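Local coordinates for protein organophosphorus hydrolase (Pseudomonas pseudoalcaligenes, PDB 4LE6) that probably hydrolyses organophosphate triesters as a phosphotriesterase of the metallo-beta-lactamase superfamily, using a binuclear zinc centre, at residues Trp245-Leu250 / Gly292-Phe297; Ala49-Tyr54 / Gln86-Ala91. All blocks are in the same frame, centred on the assembly; numbering follows the deposited sequence.

Contact 1: residues Trp245-Leu250 / Gly292-Phe297; sequences WGDILL and GAHLPF. With ZN (zinc ion), chain K; ZN (zinc ion), chain J.
G246 and A293 bring the two segments together, the second folding into a type I turn from G292 to L295; between them a single weak backbone bond runs from A293 N to G246 O, 3.4 Å long and bent to 145°. One buried water makes four bonds to the two segments: it accepts from W245 NE1 at 3.1 Å and from H294 N, and donates to G246 O and L249 O. Further along the first segment, D247 OD2 bridges the two zinc ions, lying 2.1 Å from the chain K zinc and 2.2 Å from the chain J zinc, and H294 NE2 binds the chain K zinc at 2.1 Å. The carboxylate meets the imidazole obliquely, its plane 56° from that of the ring, with OD2 at the ring edge in plane. H294 has its CG beside the backbone N (chi1 -60°), which turns the ring toward D247 and the metal, and A88 O of strand 85-95 accepts from its other nitrogen, ND1. A water joins the two zincs, as in other binuclear hydrolases of this superfamily; D143 and H144 complete the chain K site, H139, H141 and H226 that of chain J. An apolar patch adjoins this site: L295 sends CD2 to L249 CD1 at 3.6 Å and CD1 to the W245 indole near CZ2, crossing both side chains at about a right angle, while I248 CB sits over one indole face. Beyond this cluster, helix 269-286 packs on W245 through I279 and L280, F256 touches W245, L249 and L295, and strand 85-95 meets H294 through T87 and V89.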
ATOM      1  N   TRP A 245      12.477   9.955   7.906  1.00 21.91           N
ATOM      2  CA  TRP A 245      12.361  11.363   8.301  1.00 23.61           C
ATOM      3  C   TRP A 245      11.776  11.595   9.680  1.00 22.92           C
ATOM      4  O   TRP A 245      11.825  12.704  10.189  1.00 22.85           O
ATOM      5  CB  TRP A 245      11.683  12.231   7.215  1.00 24.06           C
ATOM      6  CG  TRP A 245      10.188  12.170   7.064  1.00 24.22           C
ATOM      7  CD1 TRP A 245       9.288  11.495   7.838  1.00 25.66           C
ATOM      8  CD2 TRP A 245       9.425  12.829   6.042  1.00 23.00           C
ATOM      9  NE1 TRP A 245       8.007  11.707   7.363  1.00 25.78           N
ATOM     10  CE2 TRP A 245       8.072  12.518   6.264  1.00 21.89           C
ATOM     11  CE3 TRP A 245       9.761  13.659   4.964  1.00 25.82           C
ATOM     12  CZ2 TRP A 245       7.051  13.006   5.447  1.00 24.46           C
ATOM     13  CZ3 TRP A 245       8.746  14.147   4.160  1.00 25.87           C
ATOM     14  CH2 TRP A 245       7.407  13.816   4.405  1.00 26.79           C
ATOM     15  N   GLY A 246      11.248  10.540  10.294  1.00 18.32           N
ATOM     16  CA  GLY A 246      10.666  10.655  11.608  1.00 18.58           C
ATOM     17  C   GLY A 246       9.280  11.282  11.529  1.00 19.68           C
ATOM     18  O   GLY A 246       8.442  10.883  10.717  1.00 22.31           O
ATOM     19  N   ASP A 247       9.052  12.267  12.385  1.00 19.50           N
ATOM     20  CA  ASP A 247       7.757  12.896  12.562  1.00 21.13           C
ATOM     21  C   ASP A 247       7.651  14.277  11.890  1.00 24.20           C
ATOM     22  O   ASP A 247       7.020  15.194  12.429  1.00 22.85           O
ATOM     23  CB  ASP A 247       7.456  12.989  14.060  1.00 20.82           C
ATOM     24  CG  ASP A 247       7.043  11.651  14.656  1.00 22.96           C
ATOM     25  OD1 ASP A 247       7.270  10.614  14.000  1.00 20.02           O
ATOM     26  OD2 ASP A 247       6.501  11.641  15.784  1.00 20.55           O
ATOM     27  N   ILE A 248       8.248  14.410  10.708  1.00 23.90           N
ATOM     28  CA  ILE A 248       8.073  15.602   9.861  1.00 25.24           C
ATOM     29  C   ILE A 248       6.602  15.934   9.678  1.00 26.17           C
ATOM     30  O   ILE A 248       6.206  17.095   9.627  1.00 26.42           O
ATOM     31  CB  ILE A 248       8.682  15.367   8.454  1.00 26.70           C
ATOM     32  CG1 ILE A 248      10.192  15.182   8.566  1.00 28.59           C
ATOM     33  CG2 ILE A 248       8.326  16.513   7.480  1.00 27.34           C
ATOM     34  CD1 ILE A 248      10.916  16.308   9.338  1.00 30.79           C
ATOM     35  N   LEU A 249       5.774  14.909   9.575  1.00 24.98           N
ATOM     36  CA  LEU A 249       4.352  15.156   9.612  1.00 28.22           C
ATOM     37  C   LEU A 249       3.641  13.935  10.127  1.00 25.24           C
ATOM     38  O   LEU A 249       4.172  12.826  10.121  1.00 24.26           O
ATOM     39  CB  LEU A 249       3.802  15.623   8.264  1.00 32.36           C
ATOM     40  CG  LEU A 249       3.905  14.724   7.037  1.00 31.63           C
ATOM     41  CD1 LEU A 249       2.669  13.831   6.904  1.00 27.53           C
ATOM     42  CD2 LEU A 249       4.070  15.599   5.808  1.00 29.88           C
ATOM     43  N   LEU A 250       2.447  14.194  10.615  1.00 23.08           N
ATOM     44  CA  LEU A 250       1.661  13.237  11.351  1.00 29.86           C
ATOM     45  C   LEU A 250       0.422  12.787  10.587  1.00 29.31           C
ATOM     46  O   LEU A 250      -0.123  11.735  10.886  1.00 27.96           O
ATOM     47  CB  LEU A 250       1.209  13.892  12.645  1.00 38.16           C
ATOM     48  CG  LEU A 250       1.306  13.014  13.884  1.00 52.75           C
ATOM     49  CD1 LEU A 250       2.617  13.290  14.619  1.00 53.28           C
ATOM     50  CD2 LEU A 250       0.096  13.291  14.743  1.00 64.60           C
ATOM     51  N   GLY A 292       8.452   7.390   6.388  1.00 23.25           N
ATOM     52  CA  GLY A 292       7.812   8.258   7.364  1.00 18.19           C
ATOM     53  C   GLY A 292       7.093   7.512   8.464  1.00 17.83           C
ATOM     54  O   GLY A 292       6.151   6.739   8.225  1.00 18.81           O
ATOM     55  N   ALA A 293       7.491   7.806   9.691  1.00 17.74           N
ATOM     56  CA  ALA A 293       7.025   7.073  10.856  1.00 18.64           C
ATOM     57  C   ALA A 293       5.513   7.030  10.984  1.00 20.66           C
ATOM     58  O   ALA A 293       4.956   6.077  11.550  1.00 17.87           O
ATOM     59  CB  ALA A 293       7.627   7.667  12.110  1.00 21.20           C
ATOM     60  N   HIS A 294       4.830   8.055  10.481  1.00 22.36           N
ATOM     61  CA  HIS A 294       3.370   8.119  10.628  1.00 21.03           C
ATOM     62  C   HIS A 294       2.624   8.218   9.306  1.00 20.18           C
ATOM     63  O   HIS A 294       1.440   8.587   9.261  1.00 20.06           O
ATOM     64  CB  HIS A 294       2.983   9.264  11.566  1.00 22.39           C
ATOM     65  CG  HIS A 294       3.561   9.104  12.937  1.00 25.56           C
ATOM     66  ND1 HIS A 294       3.323   7.988  13.710  1.00 24.37           N
ATOM     67  CD2 HIS A 294       4.403   9.887  13.652  1.00 23.81           C
ATOM     68  CE1 HIS A 294       3.985   8.093  14.845  1.00 21.40           C
ATOM     69  NE2 HIS A 294       4.657   9.231  14.833  1.00 21.62           N
ATOM     70  N   LEU A 295       3.300   7.838   8.232  1.00 17.80           N
ATOM     71  CA  LEU A 295       2.654   7.736   6.932  1.00 18.77           C
ATOM     72  C   LEU A 295       2.035   6.333   6.854  1.00 18.91           C
ATOM     73  O   LEU A 295       2.480   5.436   7.564  1.00 18.76           O
ATOM     74  CB  LEU A 295       3.669   7.971   5.805  1.00 18.35           C
ATOM     75  CG  LEU A 295       4.355   9.342   5.864  1.00 20.32           C
ATOM     76  CD1 LEU A 295       5.389   9.471   4.751  1.00 22.65           C
ATOM     77  CD2 LEU A 295       3.343  10.480   5.784  1.00 19.89           C
ATOM     78  N   PRO A 296       0.994   6.156   6.029  1.00 17.63           N
ATOM     79  CA  PRO A 296       0.350   4.842   5.908  1.00 18.25           C
ATOM     80  C   PRO A 296       1.372   3.779   5.546  1.00 17.98           C
ATOM     81  O   PRO A 296       2.183   3.980   4.643  1.00 18.28           O
ATOM     82  CB  PRO A 296      -0.672   5.057   4.800  1.00 17.88           C
ATOM     83  CG  PRO A 296      -0.956   6.530   4.828  1.00 19.67           C
ATOM     84  CD  PRO A 296       0.371   7.141   5.131  1.00 18.83           C
ATOM     85  N   PHE A 297       1.386   2.698   6.314  1.00 20.80           N
ATOM     86  CA  PHE A 297       2.421   1.678   6.193  1.00 22.06           C
ATOM     87  C   PHE A 297       2.387   1.125   4.775  1.00 20.81           C
ATOM     88  O   PHE A 297       1.293   0.936   4.229  1.00 20.05           O
ATOM     89  CB  PHE A 297       2.140   0.550   7.198  1.00 20.94           C
ATOM     90  CG  PHE A 297       3.093  -0.569   7.092  1.00 19.79           C
ATOM     91  CD1 PHE A 297       4.314  -0.506   7.737  1.00 17.53           C
ATOM     92  CD2 PHE A 297       2.800  -1.675   6.307  1.00 21.30           C
ATOM     93  CE1 PHE A 297       5.234  -1.528   7.608  1.00 17.45           C
ATOM     94  CE2 PHE A 297       3.715  -2.698   6.178  1.00 20.75           C
ATOM     95  CZ  PHE A 297       4.937  -2.619   6.833  1.00 16.49           C
TER
HETATM   96 ZN    ZN K 406       5.801   9.738  16.463  1.00 20.50          ZN
HETATM   97 ZN    ZN J 405       6.921  12.316  17.880  1.00 24.94          ZN
HETATM   98  O   HOH W   1       6.023  10.860   9.598  1.00 25.19           O
HETATM   99  O   HOH W   2      -0.528   9.969   8.085  1.00 19.18           O
HETATM  100  O   HOH W   3       5.640  10.620  18.054  1.00 14.52           O

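Contact 2: residues Ala49-Tyr54 / Gln86-Ala91; sequences ALYDGY and QTAVNA
Y54 and Q86 meet with the amide over one face of the ring: Q86 NE2 lies 3.6 Å above the plane, offset toward the rim, with the two planes 43° apart. The extended chain of Q86, with CG anti to the backbone N (chi1 177°), carries the amide across Y54 at a slant, bringing CG within 3.8 Å of Y54 CB. S318 and R321 of the second subunit hold the amide at NE2 and OE1, and a water links NE2 to Y51 OH. The Y51 ring is approached at its edge, by N90 OD1 in plane at 3.7 Å from CD1 and by A88 CB near CE1. ND2 of the N90 amide bonds L295 O and G292 O, while OD1 finds no such partner. Underneath runs an antiparallel pairing of strands 45-57 and 85-95, part of one of the two mixed sheets in the alpha-beta/beta-alpha sandwich. L50 and A91 form a hydrogen-bonded pair, A91 N to L50 O being 2.8 Å, and Y51 and N90 the next, non-hydrogen-bonded one. D52 N bonds V89 O at 2.8 Å, while D52 CB packs against V89 CG1. The D52 carboxylate receives the backbone N-H groups of A107, G116 and V118.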
ATOM      1  N   ALA A  49      10.558  -2.108   5.810  1.00 17.60           N
ATOM      2  CA  ALA A  49       9.629  -1.307   6.597  1.00 15.21           C
ATOM      3  C   ALA A  49       8.963  -2.224   7.602  1.00 14.60           C
ATOM      4  O   ALA A  49       8.619  -3.377   7.252  1.00 16.85           O
ATOM      5  CB  ALA A  49       8.575  -0.669   5.701  1.00 19.59           C
ATOM      6  N   LEU A  50       8.784  -1.722   8.830  1.00 15.20           N
ATOM      7  CA  LEU A  50       8.229  -2.509   9.935  1.00 15.72           C
ATOM      8  C   LEU A  50       7.088  -1.764  10.625  1.00 16.11           C
ATOM      9  O   LEU A  50       7.260  -0.634  11.072  1.00 18.95           O
ATOM     10  CB  LEU A  50       9.310  -2.780  10.984  1.00 14.93           C
ATOM     11  CG  LEU A  50      10.524  -3.563  10.492  1.00 15.00           C
ATOM     12  CD1 LEU A  50      11.577  -3.577  11.569  1.00 15.48           C
ATOM     13  CD2 LEU A  50      10.106  -4.991  10.118  1.00 16.79           C
ATOM     14  N   TYR A  51       5.947  -2.427  10.754  1.00 16.23           N
ATOM     15  CA  TYR A  51       4.741  -1.825  11.316  1.00 20.26           C
ATOM     16  C   TYR A  51       4.706  -2.049  12.816  1.00 21.26           C
ATOM     17  O   TYR A  51       4.911  -3.168  13.268  1.00 22.45           O
ATOM     18  CB  TYR A  51       3.546  -2.493  10.661  1.00 21.86           C
ATOM     19  CG  TYR A  51       2.180  -1.964  11.002  1.00 20.54           C
ATOM     20  CD1 TYR A  51       1.808  -0.655  10.695  1.00 20.35           C
ATOM     21  CD2 TYR A  51       1.222  -2.799  11.578  1.00 24.14           C
ATOM     22  CE1 TYR A  51       0.518  -0.193  10.989  1.00 25.11           C
ATOM     23  CE2 TYR A  51      -0.063  -2.338  11.857  1.00 24.48           C
ATOM     24  CZ  TYR A  51      -0.403  -1.046  11.562  1.00 23.93           C
ATOM     25  OH  TYR A  51      -1.685  -0.612  11.852  1.00 21.45           O
ATOM     26  N   ASP A  52       4.448  -0.997  13.595  1.00 20.83           N
ATOM     27  CA  ASP A  52       4.306  -1.152  15.045  1.00 19.71           C
ATOM     28  C   ASP A  52       2.884  -1.352  15.490  1.00 22.03           C
ATOM     29  O   ASP A  52       2.640  -1.813  16.610  1.00 20.72           O
ATOM     30  CB  ASP A  52       4.857   0.061  15.812  1.00 18.81           C
ATOM     31  CG  ASP A  52       5.143  -0.273  17.273  1.00 23.01           C
ATOM     32  OD1 ASP A  52       5.792  -1.315  17.531  1.00 23.70           O
ATOM     33  OD2 ASP A  52       4.679   0.462  18.167  1.00 20.21           O
ATOM     34  N   GLY A  53       1.947  -0.965  14.629  1.00 22.54           N
ATOM     35  CA  GLY A  53       0.547  -0.932  14.975  1.00 22.66           C
ATOM     36  C   GLY A  53      -0.022   0.451  14.709  1.00 21.31           C
ATOM     37  O   GLY A  53       0.511   1.201  13.891  1.00 19.51           O
ATOM     38  N   TYR A  54      -1.089   0.811  15.411  1.00 19.13           N
ATOM     39  CA  TYR A  54      -1.725   2.108  15.198  1.00 20.93           C
ATOM     40  C   TYR A  54      -2.163   2.733  16.506  1.00 26.38           C
ATOM     41  O   TYR A  54      -2.298   2.056  17.522  1.00 25.51           O
ATOM     42  CB  TYR A  54      -2.960   1.973  14.294  1.00 21.23           C
ATOM     43  CG  TYR A  54      -4.039   1.075  14.882  1.00 20.72           C
ATOM     44  CD1 TYR A  54      -5.035   1.584  15.718  1.00 19.92           C
ATOM     45  CD2 TYR A  54      -4.046  -0.288  14.631  1.00 21.26           C
ATOM     46  CE1 TYR A  54      -5.999   0.763  16.268  1.00 21.65           C
ATOM     47  CE2 TYR A  54      -5.034  -1.116  15.170  1.00 23.14           C
ATOM     48  CZ  TYR A  54      -5.997  -0.581  15.986  1.00 23.25           C
ATOM     49  OH  TYR A  54      -6.969  -1.396  16.524  1.00 24.37           O
ATOM     50  N   GLN A  86      -7.045   7.078  12.759  1.00 23.46           N
ATOM     51  CA  GLN A  86      -6.193   5.919  12.974  1.00 20.05           C
ATOM     52  C   GLN A  86      -4.848   6.176  12.330  1.00 20.48           C
ATOM     53  O   GLN A  86      -4.759   6.306  11.109  1.00 21.23           O
ATOM     54  CB  GLN A  86      -6.818   4.672  12.367  1.00 19.20           C
ATOM     55  CG  GLN A  86      -5.939   3.427  12.500  1.00 19.98           C
ATOM     56  CD  GLN A  86      -6.662   2.190  12.003  1.00 22.37           C
ATOM     57  OE1 GLN A  86      -7.880   2.202  11.845  1.00 23.67           O
ATOM     58  NE2 GLN A  86      -5.925   1.144  11.723  1.00 21.81           N
ATOM     59  N   THR A  87      -3.810   6.232  13.153  1.00 18.60           N
ATOM     60  CA  THR A  87      -2.512   6.659  12.705  1.00 18.69           C
ATOM     61  C   THR A  87      -1.506   5.520  12.885  1.00 20.30           C
ATOM     62  O   THR A  87      -1.394   4.930  13.957  1.00 21.95           O
ATOM     63  CB  THR A  87      -2.062   7.899  13.474  1.00 21.58           C
ATOM     64  OG1 THR A  87      -2.997   8.964  13.253  1.00 26.09           O
ATOM     65  CG2 THR A  87      -0.679   8.350  13.026  1.00 24.05           C
ATOM     66  N   ALA A  88      -0.781   5.234  11.812  1.00 18.81           N
ATOM     67  CA  ALA A  88       0.233   4.189  11.783  1.00 19.27           C
ATOM     68  C   ALA A  88       1.471   4.666  12.507  1.00 19.65           C
ATOM     69  O   ALA A  88       1.733   5.878  12.574  1.00 18.47           O
ATOM     70  CB  ALA A  88       0.598   3.867  10.345  1.00 19.89           C
ATOM     71  N   VAL A  89       2.218   3.717  13.052  1.00 21.12           N
ATOM     72  CA  VAL A  89       3.526   3.979  13.634  1.00 22.53           C
ATOM     73  C   VAL A  89       4.486   2.987  12.977  1.00 21.57           C
ATOM     74  O   VAL A  89       4.310   1.773  13.096  1.00 18.08           O
ATOM     75  CB  VAL A  89       3.507   3.764  15.150  1.00 22.34           C
ATOM     76  CG1 VAL A  89       4.902   3.944  15.752  1.00 21.15           C
ATOM     77  CG2 VAL A  89       2.522   4.718  15.807  1.00 21.40           C
ATOM     78  N   ASN A  90       5.471   3.500  12.248  1.00 18.66           N
ATOM     79  CA  ASN A  90       6.398   2.660  11.512  1.00 19.39           C
ATOM     80  C   ASN A  90       7.845   2.797  11.993  1.00 21.35           C
ATOM     81  O   ASN A  90       8.249   3.830  12.527  1.00 23.57           O
ATOM     82  CB  ASN A  90       6.351   3.003  10.026  1.00 18.92           C
ATOM     83  CG  ASN A  90       4.948   3.013   9.468  1.00 19.94           C
ATOM     84  OD1 ASN A  90       4.146   2.101   9.710  1.00 18.88           O
ATOM     85  ND2 ASN A  90       4.649   4.034   8.682  1.00 20.02           N
ATOM     86  N   ALA A  91       8.619   1.739  11.806  1.00 19.22           N
ATOM     87  CA  ALA A  91      10.066   1.803  12.003  1.00 20.17           C
ATOM     88  C   ALA A  91      10.721   1.229  10.751  1.00 22.06           C
ATOM     89  O   ALA A  91      10.036   0.614   9.922  1.00 20.33           O
ATOM     90  CB  ALA A  91      10.469   1.042  13.221  1.00 22.10           C
TER
HETATM   91  O   HOH W   4      -2.927   1.381  10.569  1.00 22.57           O

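Contact 1 and contact 2 have their centres 9 Å apart and meet through the loop 292-297, which leaves one sheet of the sandwich and runs against strand 85-95 of the other. N90 donates to this loop, its backbone N to A293 O at 2.7 Å and its ND2 to L295 O at 2.8 Å. F297 CE1 packs 3.3 Å from Y51 N. A more direct tie to the metal site is the bond from H294 ND1 to A88 O, 2.9 Å, so a strand residue of contact 2 sets the ring that binds zinc in contact 1. V89 adds a second-shell surface, its side chain about 4 Å from that of H294 and about 6 Å from a zinc ion.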